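Side-chain contacts in FAD-dependent pyridine nucleotide-disulphide oxidoreductase (Desulfovibrio vulgaris, PDB 3IWA), which probably transfers electrons from NAD(P)H through a bound FAD, as a dimeric member of the pyridine nucleotide-disulphide oxidoreductase family: residues L388-D393 and N451-V456; A420-S425 and E430-A435. All coordinates share one frame; numbering follows the deposited sequence.

Contact 1: residues L388-D393 and N451-V456; sequences LQLVVD and NVAGNV
L390, in the antiparallel sheet of the dimerisation domain, packs against A453 and G454 of helix 449-461, and between segments 388-393 and 451-456 the meeting is made by one branch of this leucine. The methyl CD2 does the touching. It lies 3.8 Å from A453 O and 4.1 Å from G454 N, and thus rests on the peptide that joins the two residues. A453 CB is 4.2 Å from the same CD2, the apolar part of the contact. The leucine extends from its strand with CG anti to the backbone N (chi1 -165°), a setting that carries CD2 to the helix surface. With only a methyl on A453 and no side chain on G454, the CA atoms of L390 and A453 are 6.8 Å apart.

The architecture is that of an alpha-beta layer, with helix 449-461 covering one face of the sheet. L388 and L390 point toward the helix, L388 touching I449 and V450 and L390 also A457; further along the strand V392 touches L461. L388 is the looser neighbour within the contact, its CD1 standing 4.7 Å from A453 CB. Q389 points to the other face, where its NE2 is hydrogen-bonded to S201 OG. On the helix, N451 OD1 accepts a hydrogen bond from R317 NE of the second subunit.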
# COMPACT_ATOMS: atom_id res chain seq x y z
N LEU A 388 -3.28 11.86 -8.24
CA LEU A 388 -3.97 11.47 -7.03
C LEU A 388 -4.89 12.58 -6.58
O LEU A 388 -4.53 13.75 -6.64
CB LEU A 388 -2.99 11.24 -5.88
CG LEU A 388 -2.03 10.08 -5.95
CD1 LEU A 388 -1.31 9.96 -4.59
CD2 LEU A 388 -2.78 8.78 -6.36
N GLN A 389 -6.03 12.18 -6.02
CA GLN A 389 -6.93 13.10 -5.37
C GLN A 389 -7.21 12.55 -3.98
O GLN A 389 -7.45 11.35 -3.83
CB GLN A 389 -8.21 13.28 -6.20
CG GLN A 389 -7.98 13.83 -7.64
CD GLN A 389 -9.29 14.24 -8.40
OE1 GLN A 389 -9.25 14.98 -9.38
NE2 GLN A 389 -10.40 13.74 -7.95
N LEU A 390 -7.17 13.42 -2.98
CA LEU A 390 -7.26 13.05 -1.59
C LEU A 390 -8.44 13.80 -1.04
O LEU A 390 -8.56 15.01 -1.29
CB LEU A 390 -5.98 13.46 -0.85
CG LEU A 390 -5.69 12.89 0.55
CD1 LEU A 390 -5.31 11.40 0.44
CD2 LEU A 390 -4.54 13.70 1.31
N VAL A 391 -9.31 13.10 -0.32
CA VAL A 391 -10.55 13.69 0.17
C VAL A 391 -10.46 13.85 1.64
O VAL A 391 -10.24 12.90 2.36
CB VAL A 391 -11.80 12.85 -0.21
CG1 VAL A 391 -13.03 13.57 0.19
CG2 VAL A 391 -11.85 12.56 -1.71
N VAL A 392 -10.64 15.08 2.12
CA VAL A 392 -10.30 15.44 3.49
C VAL A 392 -11.45 16.15 4.18
O VAL A 392 -12.05 17.06 3.61
CB VAL A 392 -9.08 16.39 3.49
CG1 VAL A 392 -8.76 16.85 4.89
CG2 VAL A 392 -7.89 15.72 2.84
N ASP A 393 -11.74 15.78 5.42
CA ASP A 393 -12.71 16.51 6.18
C ASP A 393 -12.06 17.74 6.82
O ASP A 393 -11.15 17.58 7.60
CB ASP A 393 -13.27 15.64 7.30
CG ASP A 393 -14.38 16.34 8.07
OD1 ASP A 393 -15.21 16.99 7.41
OD2 ASP A 393 -14.44 16.23 9.32
N ASN A 451 2.86 11.26 0.15
CA ASN A 451 3.27 12.25 1.14
C ASN A 451 3.00 13.66 0.60
O ASN A 451 2.54 14.53 1.31
CB ASN A 451 4.78 12.12 1.48
CG ASN A 451 5.17 10.79 2.15
OD1 ASN A 451 6.21 10.24 1.83
ND2 ASN A 451 4.35 10.30 3.08
N VAL A 452 3.30 13.88 -0.67
CA VAL A 452 3.08 15.20 -1.27
C VAL A 452 1.58 15.54 -1.18
O VAL A 452 1.24 16.64 -0.84
CB VAL A 452 3.64 15.26 -2.70
CG1 VAL A 452 3.23 16.60 -3.45
CG2 VAL A 452 5.18 15.06 -2.67
N ALA A 453 0.70 14.57 -1.40
CA ALA A 453 -0.74 14.85 -1.31
C ALA A 453 -1.11 15.29 0.10
O ALA A 453 -1.92 16.19 0.27
CB ALA A 453 -1.58 13.63 -1.73
N GLY A 454 -0.54 14.64 1.11
CA GLY A 454 -0.77 15.03 2.50
C GLY A 454 -0.24 16.44 2.83
O GLY A 454 -0.86 17.18 3.58
N ASN A 455 0.88 16.82 2.24
CA ASN A 455 1.44 18.17 2.45
C ASN A 455 0.59 19.26 1.77
O ASN A 455 0.28 20.28 2.40
CB ASN A 455 2.89 18.23 1.94
CG ASN A 455 3.84 17.27 2.73
OD1 ASN A 455 3.51 16.72 3.79
ND2 ASN A 455 5.01 17.11 2.20
N VAL A 456 0.19 19.03 0.52
CA VAL A 456 -0.73 19.94 -0.17
C VAL A 456 -2.07 20.09 0.56
O VAL A 456 -2.57 21.20 0.70
CB VAL A 456 -0.98 19.54 -1.62
CG1 VAL A 456 -2.03 20.46 -2.23
CG2 VAL A 456 0.31 19.55 -2.42

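Contact 2: residues A420-S425 and E430-A435; sequences ATMLAS and EDISNA
M422, near the end of helix 409-423, spans the gap to the short helix 429-433 and so ties together two successive helices of the dimerisation domain, joined by a short connection. The backbones stay well apart, with 8.9 Å between the CA atoms of M422 and D431, and a long thioether fills the interval. Its conformation shows how a single methionine can touch two neighbouring turns. CG is anti to the carbonyl carbon (chi1 -50°) and the chain then runs extended through chi2, which takes the sulfur across to the second helix; a bend at chi3 (53°) finally turns the methyl along it.

SD and CE share I432 CD1, but each also has a partner of its own. SD lies 4.2 Å from A435 CB, just after the helix, and 4.1 Å from I432 CD1. CE moves on to the preceding turn, where D431 CB is 4.1 Å away and D431 O 3.9 Å. I432 itself does not aim its first bond at the methionine; with CG1 anti to the carbonyl carbon, the second torsion (chi2 -48°) brings CD1 round to it, and the two side chains cross obliquely. The isoleucine also touches V399 of the sheet, which makes it a bridge between the methionine and the domain core.

Of the D431 side chain only CB takes part, since the carboxylate turns elsewhere and OD2 accepts a hydrogen bond from T428 N just before the short helix. M422 has further company in P427 and in T421 of the second subunit, which places this joint at the dimer interface. The methyl CE ends 3.9 Å from I432 CD1.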
# COMPACT_ATOMS: atom_id res chain seq x y z
N ALA A 420 -5.40 2.98 1.44
CA ALA A 420 -6.65 2.19 1.61
C ALA A 420 -6.66 1.37 2.90
O ALA A 420 -7.67 1.32 3.63
CB ALA A 420 -6.89 1.27 0.37
N THR A 421 -5.52 0.73 3.20
CA THR A 421 -5.42 -0.04 4.43
C THR A 421 -5.32 0.84 5.67
O THR A 421 -5.49 0.35 6.80
CB THR A 421 -4.23 -1.00 4.39
OG1 THR A 421 -2.99 -0.26 4.26
CG2 THR A 421 -4.40 -1.98 3.22
N MET A 422 -5.06 2.13 5.48
CA MET A 422 -5.04 3.08 6.58
C MET A 422 -6.45 3.61 6.87
O MET A 422 -6.70 4.04 8.00
CB MET A 422 -4.11 4.29 6.28
CG MET A 422 -2.64 4.02 5.79
SD MET A 422 -1.62 5.49 5.35
CE MET A 422 -1.90 6.28 6.90
N LEU A 423 -7.36 3.66 5.88
CA LEU A 423 -8.63 4.44 6.05
C LEU A 423 -9.44 4.03 7.26
O LEU A 423 -9.93 4.89 7.98
CB LEU A 423 -9.52 4.41 4.81
CG LEU A 423 -8.94 5.13 3.59
CD1 LEU A 423 -9.86 4.95 2.36
CD2 LEU A 423 -8.69 6.59 3.89
N ALA A 424 -9.55 2.73 7.52
CA ALA A 424 -10.32 2.23 8.67
C ALA A 424 -9.78 2.70 10.01
O ALA A 424 -10.52 2.79 10.95
CB ALA A 424 -10.39 0.68 8.66
N SER A 425 -8.49 3.02 10.10
CA SER A 425 -7.90 3.54 11.35
C SER A 425 -8.09 5.06 11.53
O SER A 425 -7.59 5.63 12.49
CB SER A 425 -6.41 3.20 11.41
OG SER A 425 -6.26 1.79 11.57
N GLU A 430 -1.84 14.58 8.58
CA GLU A 430 -0.52 14.35 9.07
C GLU A 430 -0.10 12.86 8.87
O GLU A 430 1.05 12.59 8.58
CB GLU A 430 -0.37 14.82 10.55
CG GLU A 430 0.99 14.46 11.16
CD GLU A 430 1.55 15.54 12.11
OE1 GLU A 430 2.38 16.34 11.62
OE2 GLU A 430 1.15 15.57 13.32
N ASP A 431 -1.04 11.93 8.99
CA ASP A 431 -0.71 10.53 8.82
C ASP A 431 -0.36 10.26 7.40
O ASP A 431 0.47 9.39 7.16
CB ASP A 431 -1.81 9.61 9.25
CG ASP A 431 -2.00 9.64 10.73
OD1 ASP A 431 -1.01 9.53 11.46
OD2 ASP A 431 -3.14 9.81 11.17
N ILE A 432 -0.92 11.04 6.47
CA ILE A 432 -0.62 10.89 5.05
C ILE A 432 0.71 11.61 4.71
O ILE A 432 1.54 11.05 4.01
CB ILE A 432 -1.73 11.42 4.16
CG1 ILE A 432 -3.07 10.77 4.48
CG2 ILE A 432 -1.38 11.21 2.69
CD1 ILE A 432 -3.08 9.28 4.62
N SER A 433 0.93 12.79 5.26
CA SER A 433 2.26 13.46 5.19
C SER A 433 3.40 12.53 5.67
O SER A 433 4.47 12.53 5.13
CB SER A 433 2.31 14.78 6.02
OG SER A 433 1.42 15.78 5.53
N ASN A 434 3.14 11.80 6.72
CA ASN A 434 4.14 10.92 7.33
C ASN A 434 4.06 9.44 6.92
O ASN A 434 4.86 8.66 7.42
CB ASN A 434 4.06 11.02 8.85
CG ASN A 434 4.57 12.34 9.36
OD1 ASN A 434 5.31 13.01 8.69
ND2 ASN A 434 4.17 12.71 10.57
N ALA A 435 3.14 9.06 6.03
CA ALA A 435 2.91 7.65 5.67
C ALA A 435 4.22 7.04 5.28
O ALA A 435 4.92 7.58 4.44
CB ALA A 435 1.92 7.51 4.51

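In the fold
Contacts 1 and 2 have centres 10 Å apart and are joined by polar interactions, although neither contains a hydrogen bond between its own two segments. N451 ND2, on the helix of contact 1, lies 3.1 Å from I432 O and 3.1 Å from A435 O, in probable hydrogen bonds to the backbone of contact 2. One turn on, N455 OD1 lies 2.9 Å from S433 OG. V399 unites the apolar sides, touching L390, L423 and I432. Both contacts reach the second subunit, in keeping with the dimerisation domain. No flavin is modelled, and neither contact includes a residue known to be part of an active site.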